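Local coordinates for protein cytosolic phospholipase A2 delta (Homo sapiens, PDB 5IZ5) that hydrolyses membrane glycerophospholipids at the sn-2 position in a calcium-dependent way, preferring linoleic acid there and releasing a free fatty acid and a lysophospholipid, at residues T29-E34 against N77-F82; V51-S56 against L92-Y97; T427-W432 against L527-S532. The protein carries 3 engineered substitutions. All blocks are in the same frame, centred on the assembly; numbering follows the deposited sequence.

Interaction 1 of 3, residues T29-E34 against N77-F82; sequences TVRVLE and NEAFRF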
loop_
_atom_site.group_PDB
_atom_site.type_symbol
_atom_site.label_atom_id
_atom_site.label_comp_id
_atom_site.label_asym_id
_atom_site.label_seq_id
_atom_site.Cartn_x
_atom_site.Cartn_y
_atom_site.Cartn_z
ATOM N N THR B 29 -17.357 25.356 -21.057
ATOM C CA THR B 29 -18.261 24.872 -22.107
ATOM C C THR B 29 -17.435 24.102 -23.139
ATOM O O THR B 29 -16.473 24.633 -23.704
ATOM C CB THR B 29 -19.087 25.989 -22.789
ATOM O OG1 THR B 29 -18.305 26.647 -23.792
ATOM C CG2 THR B 29 -19.569 27.013 -21.776
ATOM N N VAL B 30 -17.799 22.840 -23.356
ATOM C CA VAL B 30 -17.128 21.987 -24.334
ATOM C C VAL B 30 -18.096 21.768 -25.486
ATOM O O VAL B 30 -19.131 21.119 -25.311
ATOM C CB VAL B 30 -16.736 20.624 -23.722
ATOM C CG1 VAL B 30 -15.985 19.764 -24.739
ATOM C CG2 VAL B 30 -15.889 20.829 -22.474
ATOM N N ARG B 31 -17.766 22.314 -26.655
ATOM C CA ARG B 31 -18.622 22.166 -27.837
ATOM C C ARG B 31 -18.044 21.128 -28.795
ATOM O O ARG B 31 -17.047 21.382 -29.471
ATOM C CB ARG B 31 -18.807 23.507 -28.553
ATOM C CG ARG B 31 -19.842 23.472 -29.674
ATOM C CD ARG B 31 -20.141 24.860 -30.232
ATOM N NE ARG B 31 -20.972 25.660 -29.328
ATOM C CZ ARG B 31 -22.284 25.499 -29.148
ATOM N NH1 ARG B 31 -22.953 24.551 -29.799
ATOM N NH2 ARG B 31 -22.936 26.288 -28.300
ATOM N N VAL B 32 -18.688 19.963 -28.843
ATOM C CA VAL B 32 -18.289 18.874 -29.733
ATOM C C VAL B 32 -18.858 19.174 -31.117
ATOM O O VAL B 32 -20.070 19.120 -31.318
ATOM C CB VAL B 32 -18.817 17.511 -29.223
ATOM C CG1 VAL B 32 -18.417 16.373 -30.158
ATOM C CG2 VAL B 32 -18.305 17.238 -27.817
ATOM N N LEU B 33 -17.986 19.498 -32.066
ATOM C CA LEU B 33 -18.425 19.931 -33.392
ATOM C C LEU B 33 -18.651 18.753 -34.339
ATOM O O LEU B 33 -19.792 18.433 -34.683
ATOM C CB LEU B 33 -17.410 20.908 -33.997
ATOM C CG LEU B 33 -17.219 22.223 -33.240
ATOM C CD1 LEU B 33 -16.005 22.966 -33.776
ATOM C CD2 LEU B 33 -18.471 23.082 -33.341
ATOM N N GLU B 34 -17.562 18.111 -34.748
ATOM C CA GLU B 34 -17.617 17.063 -35.759
ATOM C C GLU B 34 -16.364 16.206 -35.724
ATOM O O GLU B 34 -15.366 16.577 -35.103
ATOM C CB GLU B 34 -17.763 17.681 -37.152
ATOM C CG GLU B 34 -16.566 18.511 -37.596
ATOM C CD GLU B 34 -16.718 19.049 -39.005
ATOM O OE1 GLU B 34 -17.684 19.796 -39.255
ATOM O OE2 GLU B 34 -15.865 18.733 -39.861
ATOM N N ASN B 77 -22.369 19.057 -33.344
ATOM C CA ASN B 77 -22.536 20.424 -32.847
ATOM C C ASN B 77 -23.356 20.489 -31.549
ATOM O O ASN B 77 -24.386 21.160 -31.482
ATOM C CB ASN B 77 -23.160 21.317 -33.926
ATOM C CG ASN B 77 -23.174 22.785 -33.532
ATOM O OD1 ASN B 77 -22.322 23.246 -32.769
ATOM N ND2 ASN B 77 -24.150 23.528 -34.047
ATOM N N GLU B 78 -22.898 19.771 -30.526
ATOM C CA GLU B 78 -23.526 19.801 -29.207
ATOM C C GLU B 78 -22.543 20.342 -28.176
ATOM O O GLU B 78 -21.346 20.039 -28.227
ATOM C CB GLU B 78 -23.996 18.405 -28.796
ATOM C CG GLU B 78 -25.172 17.884 -29.601
ATOM C CD GLU B 78 -25.567 16.477 -29.199
ATOM O OE1 GLU B 78 -25.862 16.259 -28.006
ATOM O OE2 GLU B 78 -25.589 15.588 -30.077
ATOM N N ALA B 79 -23.063 21.131 -27.237
ATOM C CA ALA B 79 -22.252 21.751 -26.194
ATOM C C ALA B 79 -22.637 21.216 -24.824
ATOM O O ALA B 79 -23.806 20.934 -24.565
ATOM C CB ALA B 79 -22.416 23.258 -26.229
ATOM N N PHE B 80 -21.638 21.078 -23.955
ATOM C CA PHE B 80 -21.835 20.587 -22.593
ATOM C C PHE B 80 -21.043 21.461 -21.613
ATOM O O PHE B 80 -20.031 22.064 -21.983
ATOM C CB PHE B 80 -21.393 19.123 -22.497
ATOM C CG PHE B 80 -22.052 18.213 -23.505
ATOM C CD1 PHE B 80 -23.215 17.526 -23.186
ATOM C CD2 PHE B 80 -21.502 18.034 -24.769
ATOM C CE1 PHE B 80 -23.821 16.683 -24.106
ATOM C CE2 PHE B 80 -22.104 17.193 -25.696
ATOM C CZ PHE B 80 -23.265 16.516 -25.362
ATOM N N ARG B 81 -21.508 21.522 -20.365
ATOM C CA ARG B 81 -20.947 22.432 -19.359
ATOM C C ARG B 81 -20.498 21.732 -18.083
ATOM O O ARG B 81 -21.250 20.944 -17.510
ATOM C CB ARG B 81 -21.975 23.503 -19.007
ATOM C CG ARG B 81 -22.035 24.617 -20.026
ATOM C CD ARG B 81 -23.353 25.384 -19.922
ATOM N NE ARG B 81 -24.203 25.213 -21.100
ATOM C CZ ARG B 81 -25.142 24.277 -21.257
ATOM N NH1 ARG B 81 -25.392 23.373 -20.310
ATOM N NH2 ARG B 81 -25.843 24.244 -22.385
ATOM N N PHE B 82 -19.270 22.038 -17.659
ATOM C CA PHE B 82 -18.692 21.540 -16.412
ATOM C C PHE B 82 -18.314 22.689 -15.472
ATOM O O PHE B 82 -17.878 23.744 -15.922
ATOM C CB PHE B 82 -17.391 20.789 -16.708
ATOM C CG PHE B 82 -17.554 19.528 -17.531
ATOM C CD1 PHE B 82 -17.737 18.303 -16.911
ATOM C CD2 PHE B 82 -17.458 19.556 -18.919
ATOM C CE1 PHE B 82 -17.853 17.134 -17.651
ATOM C CE2 PHE B 82 -17.575 18.385 -19.672
ATOM C CZ PHE B 82 -17.771 17.172 -19.035
#

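Interaction 2 of 3, residues V51-S56 against L92-Y97; sequences VILQLS and LELSIY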
loop_
_atom_site.group_PDB
_atom_site.type_symbol
_atom_site.label_atom_id
_atom_site.label_comp_id
_atom_site.label_asym_id
_atom_site.label_seq_id
_atom_site.Cartn_x
_atom_site.Cartn_y
_atom_site.Cartn_z
ATOM N N VAL B 51 -20.325 10.639 -29.224
ATOM C CA VAL B 51 -19.191 11.028 -28.388
ATOM C C VAL B 51 -19.562 10.972 -26.911
ATOM O O VAL B 51 -20.638 11.410 -26.505
ATOM C CB VAL B 51 -18.680 12.444 -28.725
ATOM C CG1 VAL B 51 -17.447 12.781 -27.894
ATOM C CG2 VAL B 51 -18.358 12.555 -30.207
ATOM N N ILE B 52 -18.651 10.425 -26.115
ATOM C CA ILE B 52 -18.775 10.432 -24.667
ATOM C C ILE B 52 -17.770 11.438 -24.112
ATOM O O ILE B 52 -16.631 11.494 -24.580
ATOM C CB ILE B 52 -18.552 9.014 -24.098
ATOM C CG1 ILE B 52 -19.748 8.132 -24.505
ATOM C CG2 ILE B 52 -18.366 9.038 -22.585
ATOM C CD1 ILE B 52 -19.945 6.842 -23.730
ATOM N N LEU B 53 -18.208 12.243 -23.142
ATOM C CA LEU B 53 -17.314 13.126 -22.397
ATOM C C LEU B 53 -17.311 12.732 -20.931
ATOM O O LEU B 53 -18.368 12.632 -20.298
ATOM C CB LEU B 53 -17.737 14.589 -22.502
ATOM C CG LEU B 53 -17.986 15.192 -23.881
ATOM C CD1 LEU B 53 -18.283 16.676 -23.731
ATOM C CD2 LEU B 53 -16.801 14.987 -24.808
ATOM N N GLN B 54 -16.115 12.507 -20.401
ATOM C CA GLN B 54 -15.923 12.238 -18.988
ATOM C C GLN B 54 -14.807 13.133 -18.490
ATOM O O GLN B 54 -13.830 13.362 -19.190
ATOM C CB GLN B 54 -15.529 10.784 -18.771
ATOM C CG GLN B 54 -16.567 9.775 -19.212
ATOM C CD GLN B 54 -15.944 8.404 -19.342
ATOM O OE1 GLN B 54 -15.114 8.185 -20.226
ATOM N NE2 GLN B 54 -16.307 7.489 -18.461
ATOM N N LEU B 55 -14.952 13.616 -17.268
ATOM C CA LEU B 55 -13.929 14.418 -16.626
ATOM C C LEU B 55 -13.398 13.615 -15.459
ATOM O O LEU B 55 -14.173 13.101 -14.658
ATOM C CB LEU B 55 -14.515 15.743 -16.139
ATOM C CG LEU B 55 -13.535 16.792 -15.613
ATOM C CD1 LEU B 55 -12.620 17.305 -16.716
ATOM C CD2 LEU B 55 -14.286 17.947 -14.970
ATOM N N SER B 56 -12.075 13.509 -15.368
ATOM C CA SER B 56 -11.421 12.691 -14.345
ATOM C C SER B 56 -11.843 13.061 -12.917
ATOM O O SER B 56 -11.840 12.213 -12.031
ATOM C CB SER B 56 -9.897 12.793 -14.492
ATOM O OG SER B 56 -9.457 14.133 -14.355
ATOM N N LEU B 92 -9.866 15.649 -19.319
ATOM C CA LEU B 92 -11.104 15.407 -20.025
ATOM C C LEU B 92 -10.889 14.258 -20.997
ATOM O O LEU B 92 -9.943 14.266 -21.780
ATOM C CB LEU B 92 -11.527 16.658 -20.775
ATOM C CG LEU B 92 -12.881 16.585 -21.479
ATOM C CD1 LEU B 92 -14.029 16.555 -20.483
ATOM C CD2 LEU B 92 -13.032 17.771 -22.410
ATOM N N GLU B 93 -11.752 13.252 -20.915
ATOM C CA GLU B 93 -11.713 12.138 -21.844
ATOM C C GLU B 93 -12.792 12.346 -22.894
ATOM O O GLU B 93 -13.961 12.523 -22.558
ATOM C CB GLU B 93 -11.939 10.815 -21.118
ATOM C CG GLU B 93 -11.728 9.597 -22.006
ATOM C CD GLU B 93 -12.191 8.308 -21.359
ATOM O OE1 GLU B 93 -12.866 7.513 -22.050
ATOM O OE2 GLU B 93 -11.894 8.098 -20.164
ATOM N N LEU B 94 -12.387 12.341 -24.157
ATOM C CA LEU B 94 -13.321 12.406 -25.272
ATOM C C LEU B 94 -13.188 11.118 -26.078
ATOM O O LEU B 94 -12.143 10.856 -26.679
ATOM C CB LEU B 94 -13.043 13.626 -26.147
ATOM C CG LEU B 94 -13.000 14.974 -25.417
ATOM C CD1 LEU B 94 -11.590 15.300 -24.946
ATOM C CD2 LEU B 94 -13.502 16.094 -26.307
ATOM N N SER B 95 -14.245 10.310 -26.061
ATOM C CA SER B 95 -14.254 9.016 -26.738
ATOM C C SER B 95 -15.395 8.951 -27.746
ATOM O O SER B 95 -16.517 9.356 -27.442
ATOM C CB SER B 95 -14.414 7.889 -25.718
ATOM O OG SER B 95 -13.329 7.861 -24.809
ATOM N N ILE B 96 -15.106 8.449 -28.946
ATOM C CA ILE B 96 -16.141 8.193 -29.944
ATOM C C ILE B 96 -16.378 6.694 -30.003
ATOM O O ILE B 96 -15.435 5.914 -30.154
ATOM C CB ILE B 96 -15.758 8.695 -31.349
ATOM C CG1 ILE B 96 -15.307 10.157 -31.280
ATOM C CG2 ILE B 96 -16.939 8.534 -32.302
ATOM C CD1 ILE B 96 -14.802 10.720 -32.592
ATOM N N TYR B 97 -17.640 6.301 -29.862
ATOM C CA TYR B 97 -18.033 4.902 -29.929
ATOM C C TYR B 97 -18.919 4.667 -31.151
ATOM O O TYR B 97 -19.553 5.596 -31.656
ATOM C CB TYR B 97 -18.778 4.506 -28.656
ATOM C CG TYR B 97 -17.889 4.299 -27.453
ATOM C CD1 TYR B 97 -17.342 3.048 -27.173
ATOM C CD2 TYR B 97 -17.604 5.349 -26.584
ATOM C CE1 TYR B 97 -16.532 2.852 -26.067
ATOM C CE2 TYR B 97 -16.795 5.164 -25.475
ATOM C CZ TYR B 97 -16.264 3.915 -25.221
ATOM O OH TYR B 97 -15.460 3.728 -24.124
#

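Interaction 3 of 3, residues T427-W432 against L527-S532; sequences TFVDLW and LEAIWS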
loop_
_atom_site.group_PDB
_atom_site.type_symbol
_atom_site.label_atom_id
_atom_site.label_comp_id
_atom_site.label_asym_id
_atom_site.label_seq_id
_atom_site.Cartn_x
_atom_site.Cartn_y
_atom_site.Cartn_z
ATOM N N THR B 427 -8.886 -14.565 -1.074
ATOM C CA THR B 427 -7.722 -14.672 -1.927
ATOM C C THR B 427 -6.688 -15.605 -1.310
ATOM O O THR B 427 -6.858 -16.097 -0.187
ATOM C CB THR B 427 -7.071 -13.298 -2.153
ATOM O OG1 THR B 427 -6.419 -12.880 -0.952
ATOM C CG2 THR B 427 -8.093 -12.248 -2.556
ATOM N N PHE B 428 -5.613 -15.846 -2.057
ATOM C CA PHE B 428 -4.492 -16.654 -1.571
ATOM C C PHE B 428 -3.918 -16.070 -0.277
ATOM O O PHE B 428 -3.495 -16.808 0.607
ATOM C CB PHE B 428 -3.378 -16.717 -2.626
ATOM C CG PHE B 428 -3.516 -17.843 -3.612
ATOM C CD1 PHE B 428 -4.539 -17.807 -4.541
ATOM C CD2 PHE B 428 -2.608 -18.904 -3.652
ATOM C CE1 PHE B 428 -4.694 -18.816 -5.474
ATOM C CE2 PHE B 428 -2.755 -19.917 -4.591
ATOM C CZ PHE B 428 -3.800 -19.870 -5.504
ATOM N N VAL B 429 -3.912 -14.744 -0.187
ATOM C CA VAL B 429 -3.415 -14.041 0.986
ATOM C C VAL B 429 -4.199 -14.413 2.229
ATOM O O VAL B 429 -3.622 -14.561 3.300
ATOM C CB VAL B 429 -3.457 -12.515 0.780
ATOM C CG1 VAL B 429 -3.307 -11.772 2.099
ATOM C CG2 VAL B 429 -2.366 -12.102 -0.193
ATOM N N ASP B 430 -5.507 -14.592 2.082
ATOM C CA ASP B 430 -6.338 -14.958 3.214
ATOM C C ASP B 430 -6.007 -16.345 3.723
ATOM O O ASP B 430 -5.941 -16.548 4.938
ATOM C CB ASP B 430 -7.820 -14.850 2.864
ATOM C CG ASP B 430 -8.213 -13.442 2.495
ATOM O OD1 ASP B 430 -8.254 -12.580 3.393
ATOM O OD2 ASP B 430 -8.464 -13.183 1.309
ATOM N N LEU B 431 -5.771 -17.297 2.817
ATOM C CA LEU B 431 -5.424 -18.648 3.262
ATOM C C LEU B 431 -4.026 -18.650 3.860
ATOM O O LEU B 431 -3.779 -19.303 4.867
ATOM C CB LEU B 431 -5.491 -19.657 2.120
ATOM C CG LEU B 431 -5.155 -21.095 2.522
ATOM C CD1 LEU B 431 -6.089 -21.616 3.607
ATOM C CD2 LEU B 431 -5.200 -22.006 1.307
ATOM N N TRP B 432 -3.112 -17.937 3.214
ATOM C CA TRP B 432 -1.739 -17.847 3.689
ATOM C C TRP B 432 -1.692 -17.246 5.094
ATOM O O TRP B 432 -0.920 -17.704 5.939
ATOM C CB TRP B 432 -0.901 -17.049 2.703
ATOM C CG TRP B 432 0.460 -16.684 3.180
ATOM C CD1 TRP B 432 0.996 -15.436 3.200
ATOM C CD2 TRP B 432 1.466 -17.567 3.699
ATOM N NE1 TRP B 432 2.270 -15.480 3.700
ATOM C CE2 TRP B 432 2.586 -16.776 4.015
ATOM C CE3 TRP B 432 1.530 -18.950 3.928
ATOM C CZ2 TRP B 432 3.761 -17.319 4.540
ATOM C CZ3 TRP B 432 2.700 -19.491 4.456
ATOM C CH2 TRP B 432 3.800 -18.674 4.757
ATOM N N LEU B 527 -2.034 -9.016 8.076
ATOM C CA LEU B 527 -1.032 -8.078 7.607
ATOM C C LEU B 527 0.286 -8.799 7.323
ATOM O O LEU B 527 0.937 -8.519 6.325
ATOM C CB LEU B 527 -0.820 -6.945 8.609
ATOM C CG LEU B 527 -2.025 -6.036 8.859
ATOM C CD1 LEU B 527 -1.596 -4.859 9.715
ATOM C CD2 LEU B 527 -2.653 -5.532 7.567
ATOM N N GLU B 528 0.670 -9.723 8.194
ATOM C CA GLU B 528 1.853 -10.542 7.952
ATOM C C GLU B 528 1.767 -11.259 6.607
ATOM O O GLU B 528 2.769 -11.379 5.900
ATOM C CB GLU B 528 2.051 -11.554 9.078
ATOM C CG GLU B 528 2.553 -10.913 10.356
ATOM C CD GLU B 528 2.546 -11.872 11.525
ATOM O OE1 GLU B 528 1.449 -12.250 11.987
ATOM O OE2 GLU B 528 3.641 -12.256 11.979
ATOM N N ALA B 529 0.565 -11.708 6.250
ATOM C CA ALA B 529 0.342 -12.386 4.974
ATOM C C ALA B 529 0.608 -11.475 3.777
ATOM O O ALA B 529 1.193 -11.932 2.804
ATOM C CB ALA B 529 -1.066 -12.939 4.904
ATOM N N ILE B 530 0.165 -10.212 3.854
ATOM C CA ILE B 530 0.417 -9.180 2.831
ATOM C C ILE B 530 1.904 -8.908 2.736
ATOM O O ILE B 530 2.474 -8.882 1.648
ATOM C CB ILE B 530 -0.216 -7.804 3.192
ATOM C CG1 ILE B 530 -1.715 -7.897 3.493
ATOM C CG2 ILE B 530 0.086 -6.737 2.133
ATOM C CD1 ILE B 530 -2.574 -8.441 2.391
ATOM N N TRP B 531 2.523 -8.668 3.887
ATOM C CA TRP B 531 3.943 -8.323 3.947
ATOM C C TRP B 531 4.832 -9.427 3.379
ATOM O O TRP B 531 5.878 -9.143 2.800
ATOM C CB TRP B 531 4.355 -8.008 5.390
ATOM C CG TRP B 531 3.631 -6.820 5.969
ATOM C CD1 TRP B 531 3.185 -5.719 5.294
ATOM C CD2 TRP B 531 3.299 -6.609 7.339
ATOM N NE1 TRP B 531 2.589 -4.840 6.153
ATOM C CE2 TRP B 531 2.644 -5.361 7.420
ATOM C CE3 TRP B 531 3.481 -7.359 8.511
ATOM C CZ2 TRP B 531 2.178 -4.841 8.624
ATOM C CZ3 TRP B 531 3.007 -6.844 9.706
ATOM C CH2 TRP B 531 2.369 -5.597 9.753
ATOM N N SER B 532 4.418 -10.674 3.568
ATOM C CA SER B 532 5.172 -11.827 3.109
ATOM C C SER B 532 4.431 -12.614 2.020
ATOM O O SER B 532 4.613 -13.836 1.921
ATOM C CB SER B 532 5.509 -12.737 4.299
ATOM O OG SER B 532 4.346 -13.287 4.896
#

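Interaction 1 of 3, residues T29-E34 against N77-F82
Val30 and Val32 each exchange two backbone hydrogen bonds, with Phe80 and Glu78 respectively, and so join strands 29-34 and 77-82 antiparallel at 162°, with their axes 4.5 Å apart. Val30 N reaches Phe80 O at 2.7 Å. At the non-hydrogen-bonded Arg31-Ala79 pair between these pairings, Ala79 CA comes to 3.3 Å from Val30 O in a CA-H...O contact. The regular pairing ends where Asn77 and Glu78 both face Val32, a G1 beta bulge. Asn77 takes the left-handed backbone conformation that asparagine tolerates better than most residues, and its N bonds Leu33 O at 3.0 Å.

The face carrying Thr29, Arg31, Ala79 and Arg81 is the more polar one. Arg31 starts with CG opposite the backbone N (chi1 -172°) and bends at chi3, which lays its guanidinium flat over Ala79: CB lies beneath the middle of one face, 3.7 Å from Arg31 CZ. A side chain as short as alanine leaves room for this. At the edge of the same group NH1 makes a weak hydrogen bond to Asn77 OD1 at 3.3 Å, the amide plane turned 52° from the guanidinium.

The other face is mostly apolar. Val30 CG2 abuts the edge of the Phe82 ring, 4.1 Å from its CE2, a methyl brought to the ring by a short branched chain. Phe63 meets both Phe80 and Phe82, whereas Glu78 turns its OE2 to Lys66 N. Residues of strand 49-55 cover Val30, Val32 and the two rings, an arrangement typical of the C2-domain beta sandwich, in which two sheets press their apolar faces together.

Interaction 2 of 3, residues V51-S56 against L92-Y97
Ile52 and Ser95 form a hydrogen-bonded pair in one sheet of the C2-domain beta sandwich, where strands 51-55 and 92-97 run antiparallel at 159°. Ile52 N meets Ser95 O at 2.7 Å, the reverse bond closes the ring, and Gln54 with Glu93 repeats the pattern two residues on.

Followed outward, the Ile52 side chain moves from backbone to ring. Its CB lies 3.9 Å from Ser95 O. With chi1 at -70°, CG1 is opposite the carbonyl carbon and heads for Tyr97, reaching CD2 at 4.1 Å; CD1 then ends 4.0 Å from Tyr97 CE2, approaching the ring obliquely. A long branched chain suits this diagonal span. The Tyr97 side chain is itself about 6 Å from those of Asp98 and Asp106, predicted calcium ligands.

The opposite face is aliphatic throughout. Leu53 CD2 touches Leu94 CD2 at 3.8 Å, Val51 CG2 touches Ile96 CG1 at 4.0 Å, and Leu55 and Leu92 cross at about a right angle. Strands 21-36, 75-85 and 137-146 pack on these side chains, a setting that suits aliphatic residues.

On the Ile52 face, Gln54 and Glu93 extend side by side, their amide and carboxylate planes strongly inclined to each other. Ser95 OG donates to Glu93 OE1 at 2.8 Å, and Lys110 offers Glu93 a long, weak ion pair. A leucine in place of Glu93 would probably leave Ser95 OG without its acceptor and Lys110 without this distant countercharge. Glu93 OE1 receives Ser95 OG on the lone pair that points away from the other carboxylate oxygen.

Interaction 3 of 3, residues T427-W432 against L527-S532
Val429 packs against Ala529 and Ile530 where two helices of the patatin-like catalytic domain, 428-432 and 527-531, cross at 120° with their axes 8.5 Å apart. Val429 CG1 is the hub: it lies 3.8 Å from Ala529 CB and only 3.4 Å from Ile530 CD1, tighter than usual for two carbons. Alanine at the crossing lets the backbones come this close, while isoleucine, starting away from the neighbour, has the length to bring its CD1 back.

One turn on, Trp432 comes to Ala529 with the CD1 edge of its indole. Its CG stands opposite the backbone N (chi1 170°), carrying CD1 to within 3.7 Å of Ala529 CB, and Phe535 stacks on the indole.

At the polar edge Trp432 NE1 donates to Ser532 OG at 3.2 Å, with the oxygen near the ring plane. Trp369 NE1 bonds the same oxygen, so this buried hydroxyl is gripped by two indoles beside the active site: the Ser532 side chain is about 4 Å from that of the nucleophile Ser365. Ser532 OG in turn donates to Glu528 O at 2.7 Å from above the carbonyl plane, and Ser532 N reaches that oxygen from the opposite face.

Interactions 1 and 2 lie in the two facing sheets of one C2 sandwich. Their centres are about 11 Å apart and their inner faces touch, Phe80 CD2 packing on Leu53 CD1 at 3.6 Å and Val32 CG1 on Val51 CG2 at 3.8 Å. Along the chain their segments alternate, strands 21-36, 49-55, 75-85 and 91-98 passing from sheet to sheet, which ties the layers together. Interaction 3 comes later, in the catalytic domain, its centre about 49 Å from that of interaction 1 and about 38 Å from that of interaction 2. The protein thus separates its tasks: the C2 domain brings the enzyme to membranes when calcium binds, and the distant helical crossing lies beside the nucleophile.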